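Local coordinates for protein similar to yteR (Bacilus subtilis) (Clostridium acetobutylicum, PDB 4WU0) that probably hydrolyses unsaturated rhamnogalacturonan fragments derived from pectin, as a glycoside hydrolase of family GH105 related to YteR, at residues 3-15 and 299-313. Sequence-based numbering, arbitrary orientation.
Sequences KYSKLMADSIIAK and INEFILETKDGLINL
The hydroxyl of S11 receives the backbone N-H at the start of strand 311-313: I311 N donates to S11 OG over 3.0 Å, with an N-H...O angle of 167°. S11 in turn gives its own proton to L7 O (2.8 Å from OG), a carbonyl that S11 N approaches from the opposite face, and this fixes the rotation of the serine. Between L7, M8 and Y4 lies the tip of I311, whose CG1 takes the crowded position between backbone N and carbonyl carbon (chi1 54°) and so carries CD1 to 3.8 Å from L7 CG. The same methyl sits at the edge of the Y4 ring, while I299 CD1 stands over one face, 3.7 Å from the centroid, as a CH-pi contact. M8, bent at chi2 and chi3, brings CE against I303, I311 and L313. K15 NZ hydrogen-bonds T306 OG1 at 3.2 Å, weakly reaches N312 OD1, whose stronger partner is N343, and meets D308 OD2 through a water. D308 OD1 accepts from L310 N, which makes an Asx turn, and from T306 OG1 on the opposite face of the carboxylate plane. In this (alpha/alpha)6-barrel family, helix 4-14 thus packs perpendicular to strand 311-313 of hairpin 303-313 through an apolar patch and one buried serine hydroxyl that both accepts and donates; the charged form of K15 is probably favoured by the D308 carboxylate, which lies beyond salt-bridge distance.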
loop_
_atom_site.group_PDB
_atom_site.type_symbol
_atom_site.label_atom_id
_atom_site.label_comp_id
_atom_site.label_asym_id
_atom_site.label_seq_id
_atom_site.Cartn_x
_atom_site.Cartn_y
_atom_site.Cartn_z
ATOM N N LYS A 3 21.006 9.786 -3.989
ATOM C CA LYS A 3 19.881 9.450 -3.118
ATOM C C LYS A 3 18.578 9.793 -3.819
ATOM O O LYS A 3 18.144 10.955 -3.875
ATOM C CB LYS A 3 20.000 10.148 -1.769
ATOM C CG LYS A 3 21.281 9.737 -1.032
ATOM C CD LYS A 3 21.363 10.254 0.385
ATOM C CE LYS A 3 20.431 9.512 1.326
ATOM N NZ LYS A 3 20.804 9.752 2.766
ATOM N N TYR A 4 17.954 8.754 -4.354
ATOM C CA TYR A 4 16.725 8.918 -5.106
ATOM C C TYR A 4 15.550 9.359 -4.256
ATOM O O TYR A 4 14.573 9.892 -4.793
ATOM C CB TYR A 4 16.372 7.639 -5.876
ATOM C CG TYR A 4 17.211 7.463 -7.121
ATOM C CD1 TYR A 4 18.441 6.840 -7.068
ATOM C CD2 TYR A 4 16.774 7.947 -8.336
ATOM C CE1 TYR A 4 19.228 6.700 -8.200
ATOM C CE2 TYR A 4 17.544 7.801 -9.477
ATOM C CZ TYR A 4 18.766 7.177 -9.398
ATOM O OH TYR A 4 19.528 7.038 -10.522
ATOM N N SER A 5 15.597 9.162 -2.936
ATOM C CA SER A 5 14.442 9.596 -2.133
ATOM C C SER A 5 14.268 11.118 -2.234
ATOM O O SER A 5 13.160 11.641 -2.472
ATOM C CB SER A 5 14.559 9.164 -0.654
ATOM O OG SER A 5 15.686 9.744 -0.049
ATOM N N LYS A 6 15.374 11.827 -2.089
ATOM C CA LYS A 6 15.341 13.292 -2.180
ATOM C C LYS A 6 15.121 13.755 -3.624
ATOM O O LYS A 6 14.351 14.683 -3.881
ATOM C CB LYS A 6 16.633 13.895 -1.641
ATOM C CG LYS A 6 16.701 15.411 -1.781
ATOM C CD LYS A 6 18.003 15.972 -1.193
ATOM C CE LYS A 6 18.026 17.489 -1.274
ATOM N NZ LYS A 6 19.291 18.017 -0.682
ATOM N N LEU A 7 15.794 13.116 -4.567
ATOM C CA LEU A 7 15.654 13.507 -5.953
ATOM C C LEU A 7 14.200 13.350 -6.399
ATOM O O LEU A 7 13.657 14.203 -7.081
ATOM C CB LEU A 7 16.594 12.690 -6.853
ATOM C CG LEU A 7 16.564 13.025 -8.346
ATOM C CD1 LEU A 7 16.860 14.494 -8.623
ATOM C CD2 LEU A 7 17.522 12.127 -9.133
ATOM N N MET A 8 13.566 12.243 -6.034
ATOM C CA MET A 8 12.170 12.063 -6.385
ATOM C C MET A 8 11.248 13.036 -5.663
ATOM O O MET A 8 10.300 13.550 -6.254
ATOM C CB MET A 8 11.723 10.638 -6.107
ATOM C CG MET A 8 10.297 10.390 -6.525
ATOM S SD MET A 8 10.021 10.778 -8.268
ATOM C CE MET A 8 10.430 9.185 -8.878
ATOM N N ALA A 9 11.488 13.254 -4.372
ATOM C CA ALA A 9 10.698 14.225 -3.620
ATOM C C ALA A 9 10.773 15.598 -4.286
ATOM O O ALA A 9 9.760 16.263 -4.482
ATOM C CB ALA A 9 11.184 14.309 -2.163
ATOM N N ASP A 10 11.985 16.002 -4.657
ATOM C CA ASP A 10 12.174 17.293 -5.303
ATOM C C ASP A 10 11.464 17.314 -6.663
ATOM O O ASP A 10 10.925 18.337 -7.067
ATOM C CB ASP A 10 13.664 17.609 -5.470
ATOM C CG ASP A 10 14.325 17.980 -4.161
ATOM O OD1 ASP A 10 13.574 18.344 -3.219
ATOM O OD2 ASP A 10 15.585 17.903 -4.070
ATOM N N SER A 11 11.453 16.181 -7.356
ATOM C CA SER A 11 10.758 16.089 -8.639
ATOM C C SER A 11 9.248 16.231 -8.484
ATOM O O SER A 11 8.593 16.922 -9.262
ATOM C CB SER A 11 11.076 14.759 -9.335
ATOM O OG SER A 11 12.452 14.649 -9.609
ATOM N N ILE A 12 8.697 15.564 -7.480
ATOM C CA ILE A 12 7.258 15.613 -7.228
ATOM C C ILE A 12 6.826 17.047 -6.938
ATOM O O ILE A 12 5.811 17.527 -7.453
ATOM C CB ILE A 12 6.895 14.690 -6.060
ATOM C CG1 ILE A 12 7.109 13.217 -6.445
ATOM C CG2 ILE A 12 5.447 14.911 -5.593
ATOM C CD1 ILE A 12 7.150 12.300 -5.250
ATOM N N ILE A 13 7.601 17.730 -6.110
ATOM C CA ILE A 13 7.281 19.094 -5.706
ATOM C C ILE A 13 7.391 20.037 -6.899
ATOM O O ILE A 13 6.460 20.807 -7.184
ATOM C CB ILE A 13 8.161 19.534 -4.504
ATOM C CG1 ILE A 13 7.820 18.648 -3.297
ATOM C CG2 ILE A 13 7.960 20.995 -4.185
ATOM C CD1 ILE A 13 8.758 18.793 -2.114
ATOM N N ALA A 14 8.498 19.947 -7.635
ATOM C CA ALA A 14 8.731 20.844 -8.771
ATOM C C ALA A 14 7.760 20.610 -9.932
ATOM O O ALA A 14 7.409 21.550 -10.640
ATOM C CB ALA A 14 10.190 20.719 -9.262
ATOM N N LYS A 15 7.352 19.360 -10.147
ATOM C CA LYS A 15 6.450 19.028 -11.245
ATOM C C LYS A 15 4.994 19.281 -10.836
ATOM O O LYS A 15 4.076 19.118 -11.637
ATOM C CB LYS A 15 6.654 17.572 -11.686
ATOM C CG LYS A 15 8.010 17.307 -12.379
ATOM C CD LYS A 15 8.252 15.799 -12.597
ATOM C CE LYS A 15 9.657 15.479 -13.078
ATOM N NZ LYS A 15 9.910 15.918 -14.463
ATOM N N ILE A 299 15.109 1.370 -10.787
ATOM C CA ILE A 299 15.715 2.525 -11.439
ATOM C C ILE A 299 15.908 2.235 -12.918
ATOM O O ILE A 299 15.576 3.064 -13.788
ATOM C CB ILE A 299 17.093 2.855 -10.837
ATOM C CG1 ILE A 299 17.000 3.072 -9.320
ATOM C CG2 ILE A 299 17.723 4.061 -11.518
ATOM C CD1 ILE A 299 16.093 4.170 -8.893
ATOM N N ASN A 300 16.488 1.070 -13.211
ATOM C CA ASN A 300 16.761 0.704 -14.595
ATOM C C ASN A 300 15.483 0.656 -15.450
ATOM O O ASN A 300 15.456 1.148 -16.574
ATOM C CB ASN A 300 17.462 -0.657 -14.669
ATOM C CG ASN A 300 18.863 -0.629 -14.099
ATOM O OD1 ASN A 300 19.503 0.421 -14.035
ATOM N ND2 ASN A 300 19.358 -1.799 -13.699
ATOM N N GLU A 301 14.428 0.048 -14.930
ATOM C CA GLU A 301 13.229 -0.174 -15.734
ATOM C C GLU A 301 12.288 1.018 -15.774
ATOM O O GLU A 301 11.558 1.207 -16.759
ATOM C CB GLU A 301 12.441 -1.360 -15.205
ATOM C CG GLU A 301 13.177 -2.676 -15.260
ATOM C CD GLU A 301 13.646 -3.060 -16.650
ATOM O OE1 GLU A 301 12.881 -2.867 -17.606
ATOM O OE2 GLU A 301 14.774 -3.569 -16.779
ATOM N N PHE A 302 12.253 1.794 -14.695
ATOM C CA PHE A 302 11.133 2.724 -14.494
ATOM C C PHE A 302 11.497 4.212 -14.376
ATOM O O PHE A 302 10.615 5.064 -14.476
ATOM C CB PHE A 302 10.327 2.308 -13.282
ATOM C CG PHE A 302 9.829 0.887 -13.323
ATOM C CD1 PHE A 302 9.126 0.400 -14.409
ATOM C CD2 PHE A 302 10.059 0.045 -12.252
ATOM C CE1 PHE A 302 8.667 -0.890 -14.413
ATOM C CE2 PHE A 302 9.604 -1.256 -12.268
ATOM C CZ PHE A 302 8.892 -1.717 -13.333
ATOM N N ILE A 303 12.762 4.532 -14.126
ATOM C CA ILE A 303 13.172 5.922 -13.954
ATOM C C ILE A 303 13.826 6.485 -15.216
ATOM O O ILE A 303 14.717 5.875 -15.787
ATOM C CB ILE A 303 14.167 6.057 -12.752
ATOM C CG1 ILE A 303 13.491 5.679 -11.441
ATOM C CG2 ILE A 303 14.750 7.453 -12.667
ATOM C CD1 ILE A 303 12.450 6.648 -10.959
ATOM N N LEU A 304 13.386 7.673 -15.631
ATOM C CA LEU A 304 14.023 8.427 -16.690
ATOM C C LEU A 304 14.243 9.862 -16.209
ATOM O O LEU A 304 13.331 10.490 -15.648
ATOM C CB LEU A 304 13.159 8.462 -17.963
ATOM C CG LEU A 304 13.039 7.174 -18.786
ATOM C CD1 LEU A 304 12.072 7.383 -19.964
ATOM C CD2 LEU A 304 14.414 6.724 -19.292
ATOM N N GLU A 305 15.431 10.377 -16.487
ATOM C CA GLU A 305 15.771 11.759 -16.186
ATOM C C GLU A 305 15.169 12.706 -17.222
ATOM O O GLU A 305 15.268 12.471 -18.423
ATOM C CB GLU A 305 17.303 11.928 -16.150
ATOM C CG GLU A 305 17.774 13.317 -15.797
ATOM C CD GLU A 305 19.293 13.425 -15.788
ATOM O OE1 GLU A 305 19.951 12.534 -16.367
ATOM O OE2 GLU A 305 19.821 14.398 -15.214
ATOM N N THR A 306 14.569 13.800 -16.752
ATOM C CA THR A 306 14.111 14.845 -17.646
ATOM C C THR A 306 15.199 15.921 -17.788
ATOM O O THR A 306 16.172 15.938 -17.051
ATOM C CB THR A 306 12.745 15.415 -17.194
ATOM O OG1 THR A 306 12.758 15.708 -15.797
ATOM C CG2 THR A 306 11.647 14.400 -17.423
ATOM N N LYS A 307 15.042 16.806 -18.763
ATOM C CA LYS A 307 16.133 17.684 -19.161
ATOM C C LYS A 307 16.568 18.656 -18.075
ATOM O O LYS A 307 17.683 19.186 -18.122
ATOM C CB LYS A 307 15.733 18.456 -20.411
ATOM C CG LYS A 307 15.641 17.581 -21.651
ATOM C CD LYS A 307 16.949 17.581 -22.434
ATOM C CE LYS A 307 16.848 16.709 -23.681
ATOM N NZ LYS A 307 16.799 15.263 -23.334
ATOM N N ASP A 308 15.673 18.894 -17.126
ATOM C CA ASP A 308 15.935 19.779 -16.001
ATOM C C ASP A 308 16.683 19.057 -14.878
ATOM O O ASP A 308 16.976 19.654 -13.842
ATOM C CB ASP A 308 14.623 20.386 -15.478
ATOM C CG ASP A 308 13.563 19.335 -15.166
ATOM O OD1 ASP A 308 13.896 18.135 -15.141
ATOM O OD2 ASP A 308 12.386 19.701 -14.935
ATOM N N GLY A 309 16.993 17.777 -15.090
ATOM C CA GLY A 309 17.720 16.993 -14.108
ATOM C C GLY A 309 16.847 16.359 -13.044
ATOM O O GLY A 309 17.357 15.693 -12.133
ATOM N N LEU A 310 15.534 16.559 -13.159
ATOM C CA LEU A 310 14.571 15.864 -12.327
ATOM C C LEU A 310 14.272 14.501 -12.959
ATOM O O LEU A 310 14.858 14.143 -13.990
ATOM C CB LEU A 310 13.302 16.712 -12.164
ATOM C CG LEU A 310 13.489 18.092 -11.494
ATOM C CD1 LEU A 310 12.151 18.841 -11.432
ATOM C CD2 LEU A 310 14.107 17.985 -10.116
ATOM N N ILE A 311 13.424 13.711 -12.312
ATOM C CA ILE A 311 13.138 12.351 -12.775
ATOM C C ILE A 311 11.649 12.058 -12.863
ATOM O O ILE A 311 10.843 12.579 -12.077
ATOM C CB ILE A 311 13.809 11.261 -11.893
ATOM C CG1 ILE A 311 13.439 11.453 -10.418
ATOM C CG2 ILE A 311 15.333 11.271 -12.123
ATOM C CD1 ILE A 311 14.046 10.440 -9.497
ATOM N N ASN A 312 11.302 11.218 -13.834
ATOM C CA ASN A 312 9.976 10.621 -13.957
ATOM C C ASN A 312 9.990 9.177 -13.532
ATOM O O ASN A 312 10.956 8.462 -13.751
ATOM C CB ASN A 312 9.498 10.615 -15.414
ATOM C CG ASN A 312 9.204 11.980 -15.954
ATOM O OD1 ASN A 312 9.022 12.956 -15.214
ATOM N ND2 ASN A 312 9.150 12.062 -17.277
ATOM N N LEU A 313 8.909 8.748 -12.900
ATOM C CA LEU A 313 8.675 7.331 -12.667
ATOM C C LEU A 313 7.629 6.849 -13.665
ATOM O O LEU A 313 6.522 7.348 -13.701
ATOM C CB LEU A 313 8.186 7.081 -11.245
ATOM C CG LEU A 313 7.949 5.617 -10.851
ATOM C CD1 LEU A 313 9.226 4.833 -10.792
ATOM C CD2 LEU A 313 7.232 5.542 -9.505
HETATM O O HOH W 1 10.247 18.379 -15.273
#